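Local structure of putative exported protein (Bordetella pertussis, 2DVZ) at residues Met87-Ala92 and Gln298-Gln303. The protein is a solute receptor of the Bug family that binds glutamate, probably for uptake from the periplasm. Numbering follows the deposited sequence.
Sequences MAVNPA and QYDWAQ
Ala-88, Ala-92 and Ala-302 let the segments 87-92 and 298-303 pack closely, their axes approaching to 7.6 Å and running in roughly the same sense, 35° apart. Ala-88 CB presses on the Gln-298–Tyr-299 peptide, 3.4 Å from Tyr-299 N. Ala-302 CB fits between Ala-88 and Ala-92, 4.0 Å from Ala-92 CB, with Val-89 CG2 at its flank. The Tyr-299 ring, with CG anti to its N (chi1 -178°), lies alongside helix 84-93: Pro-91 CB touches CE1 at 3.7 Å, and Met-87 O meets the ring edge near its plane.

No direct hydrogen bond crosses; one water bridges instead. It donates to Ala-88 O (2.6 Å) and Tyr-299 O (2.9 Å) and accepts from Gln-303 NE2 (2.8 Å), while sitting over the centre of one Tyr-299 face. Ala-88 O, only weakly bonded by Ala-92 N in this kinked helix, thus gains a second donor. Gln-303 bends at chi2 to bring NE2 near Ala-92, and its OE1 bonds Lys-307.

This buried packing of a periplasmic binding protein joins helix 84-93, whose Ser-85 binds L-glutamate, to helix 288-307 beside the ligand pocket; Val-89's side chain lies about 7 Å from the bound glutamic acid. Val-89 and Trp-301 reach Leu-157 of helix 154-166, and Met-87, modelled as selenomethionine, and Gln-298 meet Trp-242 on strand 241-248.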
loop_
_atom_site.group_PDB
_atom_site.type_symbol
_atom_site.label_atom_id
_atom_site.label_comp_id
_atom_site.label_asym_id
_atom_site.label_seq_id
_atom_site.Cartn_x
_atom_site.Cartn_y
_atom_site.Cartn_z
HETATM N N MSE A 87 5.345 5.409 -5.711
HETATM C CA MSE A 87 6.359 6.384 -5.335
HETATM C C MSE A 87 7.787 5.842 -5.393
HETATM O O MSE A 87 8.736 6.592 -5.583
HETATM C CB MSE A 87 6.059 6.981 -3.938
HETATM C CG MSE A 87 4.780 7.837 -3.845
HETATM SE SE MSE A 87 4.885 9.458 -4.973
HETATM C CE MSE A 87 4.007 8.771 -6.617
ATOM N N ALA A 88 7.926 4.534 -5.260
ATOM C CA ALA A 88 9.230 3.924 -4.989
ATOM C C ALA A 88 9.544 2.689 -5.840
ATOM O O ALA A 88 10.605 2.613 -6.460
ATOM C CB ALA A 88 9.326 3.565 -3.484
ATOM N N VAL A 89 8.639 1.708 -5.846
ATOM C CA VAL A 89 8.958 0.408 -6.446
ATOM C C VAL A 89 8.796 0.432 -7.962
ATOM O O VAL A 89 9.638 -0.100 -8.675
ATOM C CB VAL A 89 8.156 -0.783 -5.807
ATOM C CG1 VAL A 89 8.722 -2.140 -6.273
ATOM C CG2 VAL A 89 8.159 -0.706 -4.300
ATOM N N ASN A 90 7.716 1.018 -8.458
ATOM C CA ASN A 90 7.555 1.151 -9.912
ATOM C C ASN A 90 8.697 1.843 -10.648
ATOM O O ASN A 90 9.138 1.356 -11.690
ATOM C CB ASN A 90 6.230 1.804 -10.273
ATOM C CG ASN A 90 5.363 0.894 -11.088
ATOM O OD1 ASN A 90 5.739 0.493 -12.186
ATOM N ND2 ASN A 90 4.201 0.556 -10.566
ATOM N N PRO A 91 9.127 3.022 -10.147
ATOM C CA PRO A 91 10.369 3.665 -10.529
ATOM C C PRO A 91 11.562 2.718 -10.569
ATOM O O PRO A 91 12.314 2.764 -11.529
ATOM C CB PRO A 91 10.540 4.721 -9.428
ATOM C CG PRO A 91 9.170 5.120 -9.131
ATOM C CD PRO A 91 8.357 3.878 -9.213
ATOM N N ALA A 92 11.735 1.880 -9.544
ATOM C CA ALA A 92 12.867 0.948 -9.475
ATOM C C ALA A 92 12.700 -0.271 -10.414
ATOM O O ALA A 92 13.692 -0.805 -10.937
ATOM C CB ALA A 92 13.133 0.505 -8.018
ATOM N N GLN A 298 11.560 5.812 0.833
ATOM C CA GLN A 298 11.105 4.582 0.215
ATOM C C GLN A 298 11.730 4.410 -1.173
ATOM O O GLN A 298 12.148 3.336 -1.518
ATOM C CB GLN A 298 9.572 4.502 0.145
ATOM C CG GLN A 298 8.866 4.421 1.503
ATOM C CD GLN A 298 9.158 3.146 2.308
ATOM O OE1 GLN A 298 9.441 2.082 1.763
ATOM N NE2 GLN A 298 9.038 3.253 3.602
ATOM N N TYR A 299 11.749 5.476 -1.963
ATOM C CA TYR A 299 12.363 5.479 -3.276
ATOM C C TYR A 299 13.790 4.976 -3.224
ATOM O O TYR A 299 14.165 4.096 -3.986
ATOM C CB TYR A 299 12.338 6.895 -3.840
ATOM C CG TYR A 299 12.906 7.040 -5.230
ATOM C CD1 TYR A 299 12.069 7.040 -6.342
ATOM C CD2 TYR A 299 14.281 7.202 -5.430
ATOM C CE1 TYR A 299 12.581 7.182 -7.643
ATOM C CE2 TYR A 299 14.818 7.344 -6.733
ATOM C CZ TYR A 299 13.952 7.340 -7.824
ATOM O OH TYR A 299 14.460 7.482 -9.087
ATOM N N ASP A 300 14.592 5.525 -2.329
ATOM C CA ASP A 300 15.985 5.120 -2.225
ATOM C C ASP A 300 16.118 3.685 -1.808
ATOM O O ASP A 300 16.960 2.963 -2.343
ATOM C CB ASP A 300 16.765 6.043 -1.278
ATOM C CG ASP A 300 16.979 7.431 -1.878
ATOM O OD1 ASP A 300 16.758 7.600 -3.111
ATOM O OD2 ASP A 300 17.373 8.345 -1.120
ATOM N N TRP A 301 15.288 3.271 -0.855
ATOM C CA TRP A 301 15.311 1.896 -0.406
ATOM C C TRP A 301 14.966 0.904 -1.566
ATOM O O TRP A 301 15.657 -0.090 -1.733
ATOM C CB TRP A 301 14.406 1.741 0.810
ATOM C CG TRP A 301 14.003 0.346 1.075
ATOM C CD1 TRP A 301 14.699 -0.593 1.808
ATOM C CD2 TRP A 301 12.810 -0.302 0.620
ATOM N NE1 TRP A 301 14.009 -1.775 1.827
ATOM C CE2 TRP A 301 12.844 -1.631 1.116
ATOM C CE3 TRP A 301 11.715 0.108 -0.159
ATOM C CZ2 TRP A 301 11.817 -2.570 0.844
ATOM C CZ3 TRP A 301 10.693 -0.825 -0.436
ATOM C CH2 TRP A 301 10.758 -2.147 0.068
ATOM N N ALA A 302 13.946 1.208 -2.375
ATOM C CA ALA A 302 13.580 0.364 -3.523
ATOM C C ALA A 302 14.699 0.241 -4.590
ATOM O O ALA A 302 14.913 -0.837 -5.158
ATOM C CB ALA A 302 12.242 0.818 -4.166
ATOM N N GLN A 303 15.402 1.348 -4.848
ATOM C CA GLN A 303 16.582 1.343 -5.712
ATOM C C GLN A 303 17.606 0.396 -5.108
ATOM O O GLN A 303 18.111 -0.484 -5.798
ATOM C CB GLN A 303 17.204 2.742 -5.841
ATOM C CG GLN A 303 16.314 3.813 -6.421
ATOM C CD GLN A 303 16.215 3.740 -7.940
ATOM O OE1 GLN A 303 17.251 3.778 -8.620
ATOM N NE2 GLN A 303 14.972 3.643 -8.486
HETATM O O HOH W 1 12.959 3.716 -6.549
#